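Local coordinates for protein putative alpha-N-acetylgalactosaminidase (Bacillus halodurans C-125, PDB 3CC1) that probably hydrolyses terminal alpha-linked N-acetylgalactosamine residues from glycoconjugates, as a putative alpha-N-acetylgalactosaminidase with a TIM-barrel domain and a C-terminal beta-sandwich domain, at residues Arg116-Arg120 with Gln121-Glu125; Leu382-Arg385 with Leu386-Gly390. All coordinates share one frame; numbering follows the deposited sequence. Where two conformers were deposited one is given.

Contact 1. Residues Arg116-Arg120 with Gln121-Glu125; sequences RGIPR and QAVYE
A chi1 of -175° swings CG1 of Ile118 clear of its own N and across to Ala122, while in Val123 it is CG2 that is turned back beside the backbone N, toward Ile118. Ile118 uses two branches here: its CG1 methylene lies 4.0 Å from Ala122 CB, and its CG2 methyl meets Val123 CG2 at 4.1 Å, the two side chains crossing at about a right angle. The CD of Pro119 adds a further apolar touch, 4.1 Å from Ala122 CB. The small methyl of Ala122 suits a place where the strand and the helix lie this close, and on its other contacts it packs against Ala136 of helix 136-139.

Pro119 is the N-cap residue. Proline has no N-H to donate, which costs little at a helix N-terminus, where the first amides have no helical carbonyl one turn earlier to bond. Its carbonyl still starts the helical bonding: Val123 N donates to Pro119 O at 3.2 Å, and Ala122 N reaches the same oxygen in a weak, bent bond. One residue further on, Tyr124 N gives Arg120 O a straighter bond of 2.9 Å, with an N-H...O angle of 167°. The extended Arg120 chain leaves the helix to bond Met152 O on strand 152-155, and Gln121 NE2 donates to Leu72 O. Gln121 also packs on Phe69 of the second subunit.

Chemically, this is a strand-to-helix junction in which helix amides satisfy the carbonyls of Pro119 and Arg120 and the carbons of Ile118, Pro119, Ala122 and Val123 pack together, while the polar ends of Arg120 and Gln121 bond elsewhere.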
# COMPACT_ATOMS: atom_id res chain seq x y z
N ARG A 116 -24.69 17.94 12.28
CA ARG A 116 -25.80 17.52 11.47
C ARG A 116 -26.93 17.02 12.35
O ARG A 116 -26.70 16.28 13.30
CB ARG A 116 -25.36 16.37 10.59
CG ARG A 116 -26.45 15.76 9.73
CD ARG A 116 -25.97 14.46 9.06
NE ARG A 116 -25.65 13.40 10.01
CZ ARG A 116 -26.49 12.43 10.37
NH1 ARG A 116 -27.71 12.39 9.89
NH2 ARG A 116 -26.13 11.52 11.24
N GLY A 117 -28.15 17.38 11.95
CA GLY A 117 -29.37 16.81 12.53
C GLY A 117 -30.14 17.71 13.48
O GLY A 117 -30.12 18.95 13.40
N ILE A 118 -30.81 17.05 14.41
CA ILE A 118 -31.69 17.70 15.34
C ILE A 118 -31.39 17.11 16.73
O ILE A 118 -31.12 15.94 16.84
CB ILE A 118 -33.18 17.44 14.96
CG1 ILE A 118 -34.13 18.22 15.86
CG2 ILE A 118 -33.51 15.92 14.98
CD1 ILE A 118 -35.59 18.24 15.37
N PRO A 119 -31.41 17.92 17.78
CA PRO A 119 -30.93 17.35 19.02
C PRO A 119 -31.78 16.21 19.52
O PRO A 119 -32.98 16.23 19.39
CB PRO A 119 -31.01 18.54 19.99
CG PRO A 119 -30.85 19.74 19.11
CD PRO A 119 -31.63 19.39 17.89
N ARG A 120 -31.16 15.22 20.12
CA ARG A 120 -31.92 14.14 20.69
C ARG A 120 -32.88 14.68 21.76
O ARG A 120 -33.93 14.13 22.02
CB ARG A 120 -30.96 13.12 21.31
CG ARG A 120 -30.06 12.44 20.29
CD ARG A 120 -29.47 11.19 20.93
NE ARG A 120 -28.45 10.63 20.08
CZ ARG A 120 -27.80 9.51 20.37
NH1 ARG A 120 -28.12 8.82 21.45
NH2 ARG A 120 -26.84 9.08 19.59
N GLN A 121 -32.42 15.73 22.42
CA GLN A 121 -33.16 16.42 23.47
C GLN A 121 -34.48 17.02 22.93
O GLN A 121 -35.51 17.01 23.63
CB GLN A 121 -32.29 17.49 24.06
CG GLN A 121 -32.90 18.19 25.26
CD GLN A 121 -31.89 19.14 25.93
OE1 GLN A 121 -30.82 18.72 26.34
NE2 GLN A 121 -32.23 20.41 26.02
N ALA A 122 -34.45 17.51 21.68
CA ALA A 122 -35.64 17.97 20.99
C ALA A 122 -36.58 16.81 20.72
O ALA A 122 -37.79 16.92 20.83
CB ALA A 122 -35.27 18.71 19.69
N VAL A 123 -36.02 15.67 20.39
CA VAL A 123 -36.85 14.50 20.06
C VAL A 123 -37.54 14.04 21.35
O VAL A 123 -38.74 13.81 21.39
CB VAL A 123 -36.04 13.39 19.35
CG1 VAL A 123 -36.86 12.13 19.22
CG2 VAL A 123 -35.55 13.89 17.96
N TYR A 124 -36.76 13.98 22.44
CA TYR A 124 -37.30 13.64 23.77
C TYR A 124 -38.45 14.55 24.14
O TYR A 124 -39.49 14.09 24.57
CB TYR A 124 -36.21 13.78 24.84
CG TYR A 124 -36.69 13.76 26.28
CD1 TYR A 124 -37.27 12.62 26.84
CD2 TYR A 124 -36.50 14.86 27.11
CE1 TYR A 124 -37.68 12.62 28.17
CE2 TYR A 124 -36.91 14.86 28.42
CZ TYR A 124 -37.48 13.74 28.95
OH TYR A 124 -37.87 13.78 30.27
N GLU A 125 -38.25 15.84 23.96
CA GLU A 125 -39.20 16.84 24.43
C GLU A 125 -40.32 16.99 23.41
O GLU A 125 -41.31 17.64 23.67
CB GLU A 125 -38.52 18.20 24.62
CG GLU A 125 -37.55 18.28 25.83
CD GLU A 125 -36.92 19.68 26.04
OE1 GLU A 125 -37.47 20.66 25.51
OE2 GLU A 125 -35.85 19.81 26.71

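Contact 2. Residues Leu382-Arg385 with Leu386-Gly390; sequences LQFR and LDMVG
Past strand 380-384 the chain winds into a 3-10 turn over 386-388, closed by Met388 N donating to Arg385 O at 3.1 Å from above the carbonyl plane. That turn brings Asp387 back alongside Arg385. The CG of Asp387 sits between the backbone N and the carbonyl carbon (chi1 52°), and Arg385 grips the carboxylate side-on through NE and NH2, the planes 26° apart. Arg385 NE reaches Asp387 OD1 at 3.1 Å and also OD2, while Arg385 NH2 lies 3.1 Å from OD1; both oxygens use syn lone pairs.

Met388, modelled as selenomethionine, runs extended past this pair and lays its CE over one guanidinium face, 3.6 Å from Arg385 NH1. Its SE also lies 4.1 Å from Phe384 CD1, an oblique Met-aromatic contact. The Phe384 ring is packed further by Val389 CG2 at its edge, 4.0 Å from CE1, and by Leu386 CD2, 4.0 Å from CZ. An aromatic residue suits this place because one broad ring can meet three side chains of the turn as well as Val370 and Leu429 of the sandwich. A leucine in place of Arg385 would probably leave the Asp387 carboxylate without its cationic mate and forfeit the bond to Ile264 O of the third subunit.

The turn thus joins an apolar side, anchored on Phe384, to a polar side where bidentate pairing would be expected to stabilise the carboxylate charge, and Arg385 carries that polar side into the subunit interface.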
# COMPACT_ATOMS: atom_id res chain seq x y z
N LEU A 382 16.44 16.80 -3.49
CA LEU A 382 15.28 16.97 -4.36
C LEU A 382 15.66 17.66 -5.66
O LEU A 382 16.41 18.61 -5.66
CB LEU A 382 14.18 17.74 -3.63
CG LEU A 382 13.36 16.61 -3.00
CD1 LEU A 382 13.93 16.22 -1.66
CD2 LEU A 382 11.98 17.00 -2.99
N GLN A 383 15.13 17.16 -6.77
CA GLN A 383 15.42 17.68 -8.10
C GLN A 383 14.18 18.31 -8.70
O GLN A 383 13.05 17.95 -8.37
CB GLN A 383 15.82 16.58 -9.08
CG GLN A 383 16.83 15.54 -8.63
CD GLN A 383 18.29 15.89 -8.94
OE1 GLN A 383 18.62 16.58 -9.93
NE2 GLN A 383 19.19 15.38 -8.08
N PHE A 384 14.42 19.18 -9.65
CA PHE A 384 13.35 19.80 -10.37
C PHE A 384 13.86 20.31 -11.71
O PHE A 384 14.99 20.78 -11.82
CB PHE A 384 12.74 20.88 -9.46
CG PHE A 384 12.13 21.98 -10.18
CD1 PHE A 384 10.92 21.82 -10.76
CD2 PHE A 384 12.76 23.17 -10.27
CE1 PHE A 384 10.37 22.83 -11.48
CE2 PHE A 384 12.24 24.19 -10.98
CZ PHE A 384 11.05 24.02 -11.60
N ARG A 385 13.02 20.18 -12.74
CA ARG A 385 13.30 20.75 -14.08
C ARG A 385 12.12 21.54 -14.57
O ARG A 385 10.96 21.26 -14.26
CB ARG A 385 13.61 19.65 -15.12
CG ARG A 385 14.75 18.72 -14.81
CD ARG A 385 14.88 17.64 -15.93
NE ARG A 385 13.58 17.05 -16.21
CZ ARG A 385 13.05 16.01 -15.58
NH1 ARG A 385 13.72 15.37 -14.64
NH2 ARG A 385 11.82 15.65 -15.86
N LEU A 386 12.42 22.56 -15.35
CA LEU A 386 11.39 23.44 -15.89
C LEU A 386 10.33 22.70 -16.73
O LEU A 386 9.17 23.10 -16.77
CB LEU A 386 12.03 24.59 -16.69
CG LEU A 386 12.80 25.60 -15.83
CD1 LEU A 386 13.57 26.67 -16.69
CD2 LEU A 386 11.88 26.31 -14.79
N ASP A 387 10.73 21.63 -17.40
CA ASP A 387 9.80 20.86 -18.25
C ASP A 387 8.66 20.22 -17.45
O ASP A 387 7.65 19.86 -18.00
CB ASP A 387 10.52 19.81 -19.13
CG ASP A 387 11.47 18.88 -18.35
OD1 ASP A 387 10.99 18.07 -17.54
OD2 ASP A 387 12.69 18.96 -18.58
N MSE A 388 8.81 20.13 -16.14
CA MSE A 388 7.75 19.58 -15.29
C MSE A 388 6.62 20.56 -15.03
O MSE A 388 5.53 20.18 -14.58
CB MSE A 388 8.31 19.22 -13.91
CG MSE A 388 9.36 18.14 -13.89
SE MSE A 388 10.12 18.06 -12.08
CE MSE A 388 11.24 16.57 -12.34
N VAL A 389 6.90 21.84 -15.25
CA VAL A 389 5.94 22.89 -14.89
C VAL A 389 5.56 23.80 -16.06
O VAL A 389 4.91 24.81 -15.88
CB VAL A 389 6.37 23.67 -13.64
CG1 VAL A 389 6.47 22.67 -12.41
CG2 VAL A 389 7.66 24.46 -13.87
N GLY A 390 5.93 23.40 -17.27
CA GLY A 390 5.43 24.06 -18.48
C GLY A 390 6.27 25.21 -18.98
O GLY A 390 5.84 25.96 -19.85
O HOH W 1 9.09 16.48 -17.00

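Contact 1 comes first along the chain and contact 2 follows in series, their centres about 55 Å apart and their nearest atoms about 40 Å apart, on opposite sides of the chain's centre. They share no sheet. Residues 116-125 follow strand 109-115 of the parallel barrel sheet and run through the edge strand 118-119 of a small antiparallel sheet into helix 120-125. Residues 382-390 belong to the C-terminal beta sandwich, leaving strand 380-384, the partner of 415-419, on the way to strand 395-399. One is a strand-to-helix junction, the other a 3-10 turn after a strand; each meets a different neighbouring subunit, consistent with both domains taking part in the four-chain assembly.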